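Local atomic coordinates of phosphoethanolamine N-methyltransferase 1 (Haemonchus contortus, PDB entry 4KRG), a protein that catalyses the transfer of a methyl group from S-adenosylmethionine to phosphoethanolamine, a step in nematode phosphocholine biosynthesis. Residues A[58-63]-A[121-126]; A[153-158]-A[235-240]; A[426-431]-A[460-465]. All blocks are in the same frame, centred on the assembly; numbering follows the deposited sequence.

Interaction 1. Residues A[58-63]-A[121-126]; sequences NKDVVD and SVDLVF
Strand 60-63 runs parallel to strand 124-126, with axes 4.8 Å apart and an angle of 19° between them, and Val61, Val62 and Asp63 pair with Leu124, Val125 and Phe126. In the Rossmann-like class I methyltransferase fold these are the first and fourth strands, neighbours at the centre of the sheet. The backbone ladder runs from Val62 N to Leu124 O and from Phe126 N to Val62 O. At its start Asp60 O accepts two bonds, from Asp123 N at 2.8 Å and from Leu124 N at 3.3 Å. The chain turns a corner at Asp123, which brings both N-H groups to the one carbonyl.

Asp123 extends the ladder with its side chain. Asp123 OD2 accepts from Asp60 N at 3.1 Å, on its anti lone pair. With CG anti to the carbonyl carbon (chi1 -62°), the Asp123 side chain crosses that of Lys59 at about a right angle, its OD2 close to Lys59 CB. A water bridges OD2 to Asn58 O, and Arg151 adds a salt bridge. OD2 thus has three kinds of polar partner, and these would probably favour the charged form.

Apolar side chains pair on both faces. Val61 CG1 lies alongside Leu124 CD2 at 3.7 Å. On the other face Val62 CG1 touches both Val122 and Val125, 3.8 Å from Val125 CG2. Asp63 is near the bound S-adenosylhomocysteine, and its OD2 is hydrogen-bonded by Thr72. Asp63 OD1 lies in the plane of the Phe126 ring, at its edge, 3.4 Å from Phe126 CD2.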
ATOM      1  N   ASN A  58      26.677   2.269  -4.325  1.00 16.97           N
ATOM      2  CA  ASN A  58      27.270   1.193  -5.124  1.00 19.53           C
ATOM      3  C   ASN A  58      26.282   0.351  -5.927  1.00 20.24           C
ATOM      4  O   ASN A  58      26.661  -0.650  -6.537  1.00 23.17           O
ATOM      5  CB  ASN A  58      28.151   0.281  -4.272  1.00 19.46           C
ATOM      6  CG  ASN A  58      29.373   0.984  -3.743  1.00 22.00           C
ATOM      7  OD1 ASN A  58      29.735   2.063  -4.211  1.00 24.19           O
ATOM      8  ND2 ASN A  58      30.025   0.370  -2.765  1.00 24.62           N
ATOM      9  N   LYS A  59      25.024   0.767  -5.947  1.00 17.74           N
ATOM     10  CA  LYS A  59      23.995  -0.020  -6.604  1.00 17.95           C
ATOM     11  C   LYS A  59      23.644   0.505  -7.994  1.00 16.71           C
ATOM     12  O   LYS A  59      23.785   1.694  -8.271  1.00 15.57           O
ATOM     13  CB  LYS A  59      22.755  -0.125  -5.699  1.00 18.37           C
ATOM     14  CG  LYS A  59      23.037  -0.946  -4.438  1.00 18.54           C
ATOM     15  CD  LYS A  59      21.911  -0.904  -3.416  1.00 21.28           C
ATOM     16  CE  LYS A  59      22.314  -1.667  -2.151  1.00 23.84           C
ATOM     17  NZ  LYS A  59      22.107  -0.870  -0.911  1.00 24.74           N
ATOM     18  N   ASP A  60      23.204  -0.407  -8.858  1.00 16.32           N
ATOM     19  CA  ASP A  60      22.731  -0.074 -10.195  1.00 15.86           C
ATOM     20  C   ASP A  60      21.200   0.005 -10.210  1.00 13.42           C
ATOM     21  O   ASP A  60      20.522  -0.907  -9.745  1.00 14.47           O
ATOM     22  CB  ASP A  60      23.219  -1.119 -11.212  1.00 18.45           C
ATOM     23  CG  ASP A  60      24.737  -1.240 -11.253  1.00 19.58           C
ATOM     24  OD1 ASP A  60      25.417  -0.241 -10.956  1.00 20.66           O
ATOM     25  OD2 ASP A  60      25.251  -2.335 -11.575  1.00 21.22           O
ATOM     26  N   VAL A  61      20.673   1.093 -10.759  1.00 13.43           N
ATOM     27  CA  VAL A  61      19.240   1.364 -10.747  1.00 12.93           C
ATOM     28  C   VAL A  61      18.720   1.554 -12.166  1.00 15.31           C
ATOM     29  O   VAL A  61      19.398   2.143 -13.005  1.00 13.40           O
ATOM     30  CB  VAL A  61      18.928   2.649  -9.942  1.00 13.60           C
ATOM     31  CG1 VAL A  61      17.438   2.893  -9.867  1.00 15.67           C
ATOM     32  CG2 VAL A  61      19.518   2.569  -8.548  1.00 15.64           C
ATOM     33  N   VAL A  62      17.524   1.047 -12.450  1.00 14.20           N
ATOM     34  CA  VAL A  62      16.873   1.376 -13.708  1.00 13.08           C
ATOM     35  C   VAL A  62      15.576   2.112 -13.411  1.00 15.12           C
ATOM     36  O   VAL A  62      14.718   1.605 -12.688  1.00 16.91           O
ATOM     37  CB  VAL A  62      16.644   0.137 -14.618  1.00 16.37           C
ATOM     38  CG1 VAL A  62      15.835  -0.933 -13.911  1.00 16.66           C
ATOM     39  CG2 VAL A  62      15.967   0.553 -15.915  1.00 21.56           C
ATOM     40  N   ASP A  63      15.464   3.332 -13.933  1.00 14.45           N
ATOM     41  CA  ASP A  63      14.284   4.172 -13.720  1.00 12.22           C
ATOM     42  C   ASP A  63      13.482   4.157 -15.007  1.00 14.40           C
ATOM     43  O   ASP A  63      13.851   4.811 -15.979  1.00 16.36           O
ATOM     44  CB  ASP A  63      14.704   5.597 -13.338  1.00 14.97           C
ATOM     45  CG  ASP A  63      13.522   6.551 -13.176  1.00 20.41           C
ATOM     46  OD1 ASP A  63      12.346   6.117 -13.217  1.00 21.82           O
ATOM     47  OD2 ASP A  63      13.777   7.764 -12.990  1.00 22.56           O
ATOM     48  N   SER A 121      21.045  -7.890 -13.405  1.00 21.65           N
ATOM     49  CA  SER A 121      21.820  -6.765 -13.898  1.00 20.26           C
ATOM     50  C   SER A 121      21.566  -5.473 -13.133  1.00 22.13           C
ATOM     51  O   SER A 121      22.313  -4.515 -13.285  1.00 24.99           O
ATOM     52  CB  SER A 121      21.552  -6.550 -15.382  1.00 21.35           C
ATOM     53  OG  SER A 121      20.178  -6.350 -15.616  1.00 26.39           O
ATOM     54  N   VAL A 122      20.506  -5.432 -12.329  1.00 21.45           N
ATOM     55  CA  VAL A 122      20.236  -4.255 -11.490  1.00 19.65           C
ATOM     56  C   VAL A 122      19.901  -4.628 -10.050  1.00 20.05           C
ATOM     57  O   VAL A 122      19.593  -5.781  -9.747  1.00 20.16           O
ATOM     58  CB  VAL A 122      19.104  -3.348 -12.051  1.00 23.70           C
ATOM     59  CG1 VAL A 122      19.505  -2.730 -13.378  1.00 24.64           C
ATOM     60  CG2 VAL A 122      17.809  -4.122 -12.191  1.00 19.90           C
ATOM     61  N   ASP A 123      19.972  -3.637  -9.170  1.00 17.60           N
ATOM     62  CA  ASP A 123      19.650  -3.825  -7.765  1.00 17.66           C
ATOM     63  C   ASP A 123      18.313  -3.201  -7.419  1.00 15.97           C
ATOM     64  O   ASP A 123      17.643  -3.636  -6.488  1.00 17.35           O
ATOM     65  CB  ASP A 123      20.734  -3.204  -6.891  1.00 18.41           C
ATOM     66  CG  ASP A 123      22.079  -3.853  -7.101  1.00 21.06           C
ATOM     67  OD1 ASP A 123      22.206  -5.042  -6.754  1.00 22.02           O
ATOM     68  OD2 ASP A 123      23.002  -3.191  -7.624  1.00 24.01           O
ATOM     69  N   LEU A 124      17.940  -2.169  -8.165  1.00 16.26           N
ATOM     70  CA  LEU A 124      16.655  -1.504  -7.973  1.00 15.37           C
ATOM     71  C   LEU A 124      15.980  -1.264  -9.314  1.00 16.89           C
ATOM     72  O   LEU A 124      16.584  -0.707 -10.227  1.00 16.32           O
ATOM     73  CB  LEU A 124      16.839  -0.167  -7.252  1.00 12.34           C
ATOM     74  CG  LEU A 124      15.587   0.709  -7.079  1.00 14.44           C
ATOM     75  CD1 LEU A 124      14.567   0.043  -6.174  1.00 16.65           C
ATOM     76  CD2 LEU A 124      15.954   2.081  -6.533  1.00 15.35           C
ATOM     77  N   VAL A 125      14.737  -1.711  -9.437  1.00 16.34           N
ATOM     78  CA  VAL A 125      13.895  -1.327 -10.555  1.00 15.46           C
ATOM     79  C   VAL A 125      12.954  -0.262 -10.017  1.00 16.74           C
ATOM     80  O   VAL A 125      12.112  -0.540  -9.165  1.00 17.18           O
ATOM     81  CB  VAL A 125      13.104  -2.535 -11.121  1.00 15.20           C
ATOM     82  CG1 VAL A 125      12.056  -2.083 -12.142  1.00 14.17           C
ATOM     83  CG2 VAL A 125      14.053  -3.533 -11.763  1.00 16.25           C
ATOM     84  N   PHE A 126      13.125   0.970 -10.481  1.00 15.99           N
ATOM     85  CA  PHE A 126      12.341   2.074  -9.961  1.00 12.74           C
ATOM     86  C   PHE A 126      11.307   2.531 -10.968  1.00 13.65           C
ATOM     87  O   PHE A 126      11.635   2.844 -12.114  1.00 14.11           O
ATOM     88  CB  PHE A 126      13.231   3.259  -9.597  1.00 14.85           C
ATOM     89  CG  PHE A 126      12.466   4.436  -9.059  1.00 13.38           C
ATOM     90  CD1 PHE A 126      12.182   4.533  -7.702  1.00 12.84           C
ATOM     91  CD2 PHE A 126      12.013   5.438  -9.908  1.00 12.32           C
ATOM     92  CE1 PHE A 126      11.467   5.613  -7.201  1.00 11.50           C
ATOM     93  CE2 PHE A 126      11.291   6.521  -9.409  1.00 12.73           C
ATOM     94  CZ  PHE A 126      11.020   6.602  -8.060  1.00 12.18           C
TER
HETATM   95  O   HOH W   1      26.055  -3.029  -7.626  1.00 27.55           O

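Interaction 2. Residues A[153-158]-A[235-240]; sequences DGYIHL and LTKKVP
Ile156 O is held from two sources: Thr236 N bonds to it at 3.1 Å, and a water donates to it at 2.9 Å. The same water is 2.7 Å from Thr236 OG1, so it ties the threonine side chain to the neighbouring backbone. The contact joins strand 154-158 to the antiparallel strand 235-240. Their order matches strands five and seven of the class I methyltransferase fold, where the seventh strand is the reversed one. Ile156 and Thr236 form the hydrogen-bonded pair, and Ile156 N returns a bond to Thr236 O. Lys238 N reaches Gly154 O in a nearly straight bond, 173° at the hydrogen. The Asp153 N to Lys238 O bond beyond it is longer and more bent.

Tyr155, Lys237 and Leu235 share one face. CG of Lys237 sits over the Tyr155 ring in a CH-pi contact, 4.1 Å from the centroid and offset toward the rim. The Lys237 chain is extended beyond CG and carries its methylenes past the phenol, Lys237 CD lying 3.7 Å from Tyr155 OH. Leu235 meets the same ring obliquely, Leu235 CG being 3.7 Å from Tyr155 CD1. On the other face Ile156 CG2 lies beside Thr236 CB. Ile156 also packs on helix 136-149, and Thr236 on strand 208-218.

Waters link the Lys237 ammonium to Tyr155 and Asp153. It lies near Asp153 but too far for a salt bridge. One water joins Lys237 NZ to Tyr155 OH; another accepts from Lys237 NZ at 2.8 Å and donates to Asp153 OD1.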
ATOM      1  N   ASP A 153      18.028 -10.351  -3.333  1.00 28.78           N
ATOM      2  CA  ASP A 153      17.936  -9.225  -2.384  1.00 27.13           C
ATOM      3  C   ASP A 153      17.530  -7.897  -3.033  1.00 24.29           C
ATOM      4  O   ASP A 153      17.310  -6.909  -2.337  1.00 25.49           O
ATOM      5  CB  ASP A 153      19.225  -9.022  -1.570  1.00 28.56           C
ATOM      6  CG  ASP A 153      19.651 -10.262  -0.823  1.00 34.75           C
ATOM      7  OD1 ASP A 153      18.796 -11.137  -0.586  1.00 36.81           O
ATOM      8  OD2 ASP A 153      20.849 -10.356  -0.473  1.00 38.49           O
ATOM      9  N   GLY A 154      17.438  -7.875  -4.359  1.00 19.94           N
ATOM     10  CA  GLY A 154      17.086  -6.665  -5.082  1.00 18.41           C
ATOM     11  C   GLY A 154      15.674  -6.193  -4.793  1.00 15.99           C
ATOM     12  O   GLY A 154      14.848  -6.949  -4.299  1.00 18.85           O
ATOM     13  N   TYR A 155      15.391  -4.939  -5.122  1.00 14.40           N
ATOM     14  CA  TYR A 155      14.090  -4.343  -4.848  1.00 13.06           C
ATOM     15  C   TYR A 155      13.453  -3.757  -6.098  1.00 15.44           C
ATOM     16  O   TYR A 155      14.141  -3.411  -7.060  1.00 15.31           O
ATOM     17  CB  TYR A 155      14.241  -3.209  -3.850  1.00 16.11           C
ATOM     18  CG  TYR A 155      14.553  -3.618  -2.432  1.00 17.22           C
ATOM     19  CD1 TYR A 155      13.537  -3.795  -1.506  1.00 17.92           C
ATOM     20  CD2 TYR A 155      15.865  -3.778  -2.008  1.00 17.75           C
ATOM     21  CE1 TYR A 155      13.820  -4.138  -0.203  1.00 17.43           C
ATOM     22  CE2 TYR A 155      16.156  -4.119  -0.707  1.00 17.90           C
ATOM     23  CZ  TYR A 155      15.132  -4.295   0.190  1.00 20.45           C
ATOM     24  OH  TYR A 155      15.423  -4.633   1.484  1.00 22.84           O
ATOM     25  N   ILE A 156      12.128  -3.645  -6.071  1.00 13.89           N
ATOM     26  CA  ILE A 156      11.395  -2.882  -7.070  1.00 15.64           C
ATOM     27  C   ILE A 156      10.456  -1.924  -6.348  1.00 15.85           C
ATOM     28  O   ILE A 156       9.804  -2.295  -5.370  1.00 14.61           O
ATOM     29  CB  ILE A 156      10.637  -3.792  -8.087  1.00 17.21           C
ATOM     30  CG1 ILE A 156       9.745  -2.960  -9.008  1.00 18.45           C
ATOM     31  CG2 ILE A 156       9.831  -4.877  -7.384  1.00 18.47           C
ATOM     32  CD1 ILE A 156       9.127  -3.767 -10.133  1.00 22.84           C
ATOM     33  N   HIS A 157      10.433  -0.678  -6.801  1.00 13.61           N
ATOM     34  CA  HIS A 157       9.485   0.290  -6.282  1.00 12.57           C
ATOM     35  C   HIS A 157       8.424   0.548  -7.340  1.00 13.51           C
ATOM     36  O   HIS A 157       8.747   0.791  -8.504  1.00 13.44           O
ATOM     37  CB  HIS A 157      10.173   1.609  -5.930  1.00 13.47           C
ATOM     38  CG  HIS A 157       9.216   2.685  -5.515  1.00 14.18           C
ATOM     39  ND1 HIS A 157       8.571   3.494  -6.423  1.00 14.20           N
ATOM     40  CD2 HIS A 157       8.794   3.074  -4.289  1.00 12.59           C
ATOM     41  CE1 HIS A 157       7.786   4.341  -5.773  1.00 14.30           C
ATOM     42  NE2 HIS A 157       7.900   4.101  -4.481  1.00 12.58           N
ATOM     43  N   LEU A 158       7.161   0.507  -6.927  1.00 11.11           N
ATOM     44  CA  LEU A 158       6.064   0.881  -7.808  1.00 12.47           C
ATOM     45  C   LEU A 158       5.154   1.855  -7.079  1.00 12.15           C
ATOM     46  O   LEU A 158       5.034   1.802  -5.868  1.00 13.44           O
ATOM     47  CB  LEU A 158       5.282  -0.354  -8.230  1.00 15.18           C
ATOM     48  CG  LEU A 158       6.137  -1.421  -8.919  1.00 16.26           C
ATOM     49  CD1 LEU A 158       5.828  -2.790  -8.340  1.00 19.80           C
ATOM     50  CD2 LEU A 158       5.894  -1.414 -10.410  1.00 19.16           C
ATOM     51  N   LEU A 235       7.185  -1.071  -1.702  1.00 14.37           N
ATOM     52  CA  LEU A 235       8.561  -1.519  -1.874  1.00 12.88           C
ATOM     53  C   LEU A 235       8.555  -3.033  -1.730  1.00 12.84           C
ATOM     54  O   LEU A 235       8.024  -3.574  -0.759  1.00 13.41           O
ATOM     55  CB  LEU A 235       9.488  -0.888  -0.838  1.00 12.09           C
ATOM     56  CG  LEU A 235      10.978  -1.194  -1.019  1.00 14.22           C
ATOM     57  CD1 LEU A 235      11.470  -0.683  -2.355  1.00 14.31           C
ATOM     58  CD2 LEU A 235      11.776  -0.564   0.112  1.00 16.82           C
ATOM     59  N   THR A 236       9.146  -3.704  -2.706  1.00 15.16           N
ATOM     60  CA  THR A 236       9.025  -5.145  -2.851  1.00 13.48           C
ATOM     61  C   THR A 236      10.396  -5.778  -3.105  1.00 16.49           C
ATOM     62  O   THR A 236      11.171  -5.292  -3.930  1.00 15.03           O
ATOM     63  CB  THR A 236       8.061  -5.461  -3.999  1.00 16.16           C
ATOM     64  OG1 THR A 236       6.771  -4.920  -3.688  1.00 20.15           O
ATOM     65  CG2 THR A 236       7.934  -6.936  -4.199  1.00 17.56           C
ATOM     66  N   LYS A 237      10.686  -6.861  -2.393  1.00 16.95           N
ATOM     67  CA  LYS A 237      12.005  -7.478  -2.413  1.00 18.33           C
ATOM     68  C   LYS A 237      11.977  -8.849  -3.091  1.00 19.43           C
ATOM     69  O   LYS A 237      11.056  -9.635  -2.866  1.00 21.86           O
ATOM     70  CB  LYS A 237      12.524  -7.618  -0.977  1.00 18.50           C
ATOM     71  CG  LYS A 237      14.003  -7.946  -0.873  1.00 22.34           C
ATOM     72  CD  LYS A 237      14.432  -8.122   0.578  1.00 24.05           C
ATOM     73  CE  LYS A 237      15.922  -8.387   0.685  1.00 25.49           C
ATOM     74  NZ  LYS A 237      16.310  -8.635   2.099  1.00 28.19           N
ATOM     75  N   LYS A 238      12.987  -9.132  -3.914  1.00 18.70           N
ATOM     76  CA  LYS A 238      13.132 -10.433  -4.565  1.00 18.64           C
ATOM     77  C   LYS A 238      13.800 -11.410  -3.607  1.00 17.69           C
ATOM     78  O   LYS A 238      14.948 -11.218  -3.215  1.00 21.87           O
ATOM     79  CB  LYS A 238      13.967 -10.305  -5.843  1.00 19.93           C
ATOM     80  CG  LYS A 238      14.394 -11.621  -6.460  1.00 20.60           C
ATOM     81  CD  LYS A 238      15.236 -11.381  -7.699  1.00 19.41           C
ATOM     82  CE  LYS A 238      15.779 -12.678  -8.269  1.00 19.80           C
ATOM     83  NZ  LYS A 238      16.515 -12.426  -9.540  1.00 20.03           N
ATOM     84  N   VAL A 239      13.070 -12.452  -3.223  1.00 19.29           N
ATOM     85  CA  VAL A 239      13.543 -13.402  -2.223  1.00 22.12           C
ATOM     86  C   VAL A 239      13.280 -14.836  -2.684  1.00 22.49           C
ATOM     87  O   VAL A 239      12.421 -15.070  -3.526  1.00 23.97           O
ATOM     88  CB  VAL A 239      12.859 -13.160  -0.858  1.00 22.66           C
ATOM     89  CG1 VAL A 239      13.175 -11.768  -0.332  1.00 22.01           C
ATOM     90  CG2 VAL A 239      11.365 -13.351  -0.987  1.00 23.32           C
ATOM     91  N   PRO A 240      14.026 -15.801  -2.132  1.00 24.85           N
ATOM     92  CA  PRO A 240      13.859 -17.181  -2.597  1.00 28.75           C
ATOM     93  C   PRO A 240      12.489 -17.764  -2.247  1.00 29.19           C
ATOM     94  O   PRO A 240      11.953 -17.472  -1.181  1.00 29.30           O
ATOM     95  CB  PRO A 240      14.951 -17.938  -1.838  1.00 30.01           C
ATOM     96  CG  PRO A 240      15.948 -16.881  -1.435  1.00 30.28           C
ATOM     97  CD  PRO A 240      15.123 -15.677  -1.156  1.00 25.72           C
TER
HETATM   98  O   HOH W   2      18.031 -10.829   2.409  1.00 48.01           O
HETATM   99  O   HOH W   3      14.831  -6.552   3.926  1.00 31.28           O
HETATM  100  O   HOH W   4       6.896  -2.696  -5.183  1.00 20.91           O

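Interaction 3. Residues A[426-431]-A[460-465]; sequences KNITIV and LLIKAS
Leu460 meets Ile430 first: its CD2 is 4.0 Å from Ile430 CG2, and the two side chains cross at a slant. Leu461 follows with two backbone bonds to Val431. Leu461 N donates to Val431 O at 2.8 Å, almost straight at 176°, and Leu461 O receives Val431 N. Leu461 O also accepts from a water, which gives a further, weak bond to Thr429 O.

Ile462 turns to the face it shares with Ile430. Its CG1 lies alongside Ile430 CG1 at 4.2 Å. With CG2 anti to the backbone N, that methyl of Ile462 is brought to 3.3 Å from Thr429 O. Met420 of helix 413-422 packs on Ile462, Ile428 and Ala464. The pairing, antiparallel at 162°, is consistent with strands six and seven of a second methyltransferase-like domain. Strand 458-465 lies between strands 400-408 and 428-432, and helix 434-448 is in the connection from 428-432.

Lys463 pairs with Thr429 through two backbone bonds, Thr429 N to Lys463 O at 2.9 Å being the shorter. The two side chains lie side by side on the opposite face from Ile462, CB of Lys463 3.7 Å from Thr429 OG1. The lysine NZ goes on to Ala286 O.

Ala464 faces a beta bulge in which the register shifts by one residue. Asn427 and Ile428 both lie against it: Asn427 O takes a CA-H...O contact from Ala464 CA, and Ile428 CG1 packs on Ala464 CB at 3.9 Å. Ser465 pairs with Lys426 beyond the bulge, Ser465 O accepting from Lys426 N at 2.7 Å.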
ATOM      1  N   LYS A 426       2.483  -4.333  31.553  1.00 27.44           N
ATOM      2  CA  LYS A 426       2.309  -4.109  32.981  1.00 28.47           C
ATOM      3  C   LYS A 426       0.921  -3.537  33.220  1.00 27.42           C
ATOM      4  O   LYS A 426       0.286  -3.049  32.285  1.00 26.36           O
ATOM      5  CB  LYS A 426       3.364  -3.127  33.490  1.00 35.00           C
ATOM      6  CG  LYS A 426       4.756  -3.715  33.627  1.00 43.30           C
ATOM      7  CD  LYS A 426       5.819  -2.627  33.711  1.00 51.21           C
ATOM      8  CE  LYS A 426       5.231  -1.325  34.229  1.00 55.99           C
ATOM      9  NZ  LYS A 426       6.278  -0.318  34.555  1.00 61.37           N
ATOM     10  N   ASN A 427       0.461  -3.594  34.466  1.00 28.22           N
ATOM     11  CA  ASN A 427      -0.851  -3.077  34.830  1.00 29.36           C
ATOM     12  C   ASN A 427      -1.933  -3.642  33.918  1.00 28.28           C
ATOM     13  O   ASN A 427      -2.675  -2.901  33.273  1.00 31.07           O
ATOM     14  CB  ASN A 427      -0.850  -1.550  34.794  1.00 32.46           C
ATOM     15  CG  ASN A 427       0.293  -0.953  35.585  1.00 40.20           C
ATOM     16  OD1 ASN A 427       0.724  -1.511  36.599  1.00 43.97           O
ATOM     17  ND2 ASN A 427       0.799   0.185  35.126  1.00 42.89           N
ATOM     18  N   ILE A 428      -2.000  -4.967  33.862  1.00 26.74           N
ATOM     19  CA  ILE A 428      -2.955  -5.668  33.015  1.00 23.98           C
ATOM     20  C   ILE A 428      -4.295  -5.812  33.724  1.00 24.23           C
ATOM     21  O   ILE A 428      -4.356  -6.306  34.846  1.00 25.67           O
ATOM     22  CB  ILE A 428      -2.454  -7.081  32.689  1.00 22.34           C
ATOM     23  CG1 ILE A 428      -1.163  -7.020  31.875  1.00 24.52           C
ATOM     24  CG2 ILE A 428      -3.512  -7.860  31.948  1.00 19.22           C
ATOM     25  CD1 ILE A 428      -0.473  -8.364  31.745  1.00 23.79           C
ATOM     26  N   THR A 429      -5.367  -5.378  33.073  1.00 21.66           N
ATOM     27  CA  THR A 429      -6.714  -5.655  33.552  1.00 22.90           C
ATOM     28  C   THR A 429      -7.463  -6.379  32.446  1.00 22.54           C
ATOM     29  O   THR A 429      -7.215  -6.138  31.267  1.00 23.85           O
ATOM     30  CB  THR A 429      -7.465  -4.374  33.968  1.00 27.32           C
ATOM     31  OG1 THR A 429      -7.487  -3.450  32.875  1.00 30.10           O
ATOM     32  CG2 THR A 429      -6.782  -3.727  35.153  1.00 28.35           C
ATOM     33  N   ILE A 430      -8.360  -7.281  32.820  1.00 22.30           N
ATOM     34  CA  ILE A 430      -9.112  -8.046  31.840  1.00 22.01           C
ATOM     35  C   ILE A 430     -10.593  -8.011  32.191  1.00 23.95           C
ATOM     36  O   ILE A 430     -10.972  -8.394  33.291  1.00 27.29           O
ATOM     37  CB  ILE A 430      -8.654  -9.510  31.806  1.00 22.91           C
ATOM     38  CG1 ILE A 430      -7.161  -9.605  31.490  1.00 23.70           C
ATOM     39  CG2 ILE A 430      -9.467 -10.301  30.798  1.00 21.45           C
ATOM     40  CD1 ILE A 430      -6.640 -11.022  31.466  1.00 25.75           C
ATOM     41  N   VAL A 431     -11.420  -7.548  31.259  1.00 21.98           N
ATOM     42  CA  VAL A 431     -12.870  -7.535  31.438  1.00 21.78           C
ATOM     43  C   VAL A 431     -13.560  -8.400  30.383  1.00 20.65           C
ATOM     44  O   VAL A 431     -13.338  -8.229  29.194  1.00 18.83           O
ATOM     45  CB  VAL A 431     -13.435  -6.102  31.357  1.00 23.52           C
ATOM     46  CG1 VAL A 431     -14.959  -6.119  31.410  1.00 25.84           C
ATOM     47  CG2 VAL A 431     -12.882  -5.250  32.482  1.00 24.57           C
ATOM     48  N   LEU A 460     -12.795 -10.674  25.248  1.00 17.04           N
ATOM     49  CA  LEU A 460     -12.151 -10.030  26.378  1.00 16.48           C
ATOM     50  C   LEU A 460     -11.714  -8.637  25.965  1.00 15.73           C
ATOM     51  O   LEU A 460     -11.230  -8.426  24.848  1.00 17.27           O
ATOM     52  CB  LEU A 460     -10.929 -10.827  26.834  1.00 18.70           C
ATOM     53  CG  LEU A 460     -11.134 -12.274  27.277  1.00 18.14           C
ATOM     54  CD1 LEU A 460      -9.794 -12.920  27.597  1.00 19.58           C
ATOM     55  CD2 LEU A 460     -12.062 -12.347  28.479  1.00 21.42           C
ATOM     56  N   LEU A 461     -11.889  -7.683  26.867  1.00 15.78           N
ATOM     57  CA  LEU A 461     -11.398  -6.337  26.648  1.00 17.35           C
ATOM     58  C   LEU A 461     -10.260  -6.150  27.628  1.00 21.14           C
ATOM     59  O   LEU A 461     -10.448  -6.278  28.836  1.00 24.06           O
ATOM     60  CB  LEU A 461     -12.503  -5.319  26.908  1.00 18.99           C
ATOM     61  CG  LEU A 461     -12.212  -3.853  26.593  1.00 22.91           C
ATOM     62  CD1 LEU A 461     -11.849  -3.679  25.130  1.00 21.96           C
ATOM     63  CD2 LEU A 461     -13.425  -3.004  26.939  1.00 28.47           C
ATOM     64  N   ILE A 462      -9.073  -5.872  27.106  1.00 22.42           N
ATOM     65  CA  ILE A 462      -7.874  -5.805  27.931  1.00 23.84           C
ATOM     66  C   ILE A 462      -7.206  -4.430  27.834  1.00 23.60           C
ATOM     67  O   ILE A 462      -7.108  -3.853  26.750  1.00 22.07           O
ATOM     68  CB  ILE A 462      -6.879  -6.911  27.528  1.00 22.61           C
ATOM     69  CG1 ILE A 462      -7.579  -8.274  27.552  1.00 20.23           C
ATOM     70  CG2 ILE A 462      -5.662  -6.902  28.443  1.00 23.60           C
ATOM     71  CD1 ILE A 462      -6.879  -9.343  26.769  1.00 17.96           C
ATOM     72  N   LYS A 463      -6.772  -3.905  28.979  1.00 23.30           N
ATOM     73  CA  LYS A 463      -6.019  -2.661  29.031  1.00 21.60           C
ATOM     74  C   LYS A 463      -4.719  -2.931  29.773  1.00 23.43           C
ATOM     75  O   LYS A 463      -4.714  -3.652  30.772  1.00 24.72           O
ATOM     76  CB  LYS A 463      -6.814  -1.576  29.764  1.00 25.97           C
ATOM     77  CG  LYS A 463      -8.136  -1.201  29.109  1.00 26.34           C
ATOM     78  CD  LYS A 463      -9.008  -0.352  30.026  1.00 29.31           C
ATOM     79  CE  LYS A 463      -8.290   0.898  30.513  1.00 33.98           C
ATOM     80  NZ  LYS A 463      -7.824   1.767  29.398  1.00 34.85           N
ATOM     81  N   ALA A 464      -3.622  -2.366  29.277  1.00 24.09           N
ATOM     82  CA  ALA A 464      -2.327  -2.471  29.940  1.00 26.34           C
ATOM     83  C   ALA A 464      -1.405  -1.357  29.465  1.00 27.41           C
ATOM     84  O   ALA A 464      -1.826  -0.453  28.750  1.00 26.87           O
ATOM     85  CB  ALA A 464      -1.692  -3.839  29.689  1.00 26.36           C
ATOM     86  N   SER A 465      -0.149  -1.415  29.878  1.00 29.64           N
ATOM     87  CA  SER A 465       0.837  -0.475  29.380  1.00 37.42           C
ATOM     88  C   SER A 465       2.182  -1.162  29.358  1.00 39.93           C
ATOM     89  O   SER A 465       2.318  -2.283  29.843  1.00 39.49           O
ATOM     90  CB  SER A 465       0.895   0.775  30.255  1.00 40.98           C
ATOM     91  OG  SER A 465       1.464   0.487  31.514  1.00 45.24           O
TER
HETATM   92  O   HOH W   5      -9.575  -4.273  30.775  1.00 29.05           O

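How the interactions relate
Interactions 1 and 2 are adjoining parts of one sheet, their centres 11 Å apart. Strands 122-126 and 154-161 are neighbours, joined by probable backbone bonds from Tyr155 N to Asp123 O and from His157 N to Val125 O, each 2.9 Å. The rings of Phe126 and His157 meet nearly parallel. The side chain of Asp63 is about 5 Å from the bound S-adenosylhomocysteine, and that of His157 about 9 Å. Phosphoethanolamine lies about 12 Å from the side chains of Phe126 and His157; Trp129, just after strand 122-126, and Ser161, at the end of strand 154-161, line its pocket. Interaction 3 is remote, its centre 48 Å from interaction 1 and 39 Å from interaction 2, and probably belongs to the second domain.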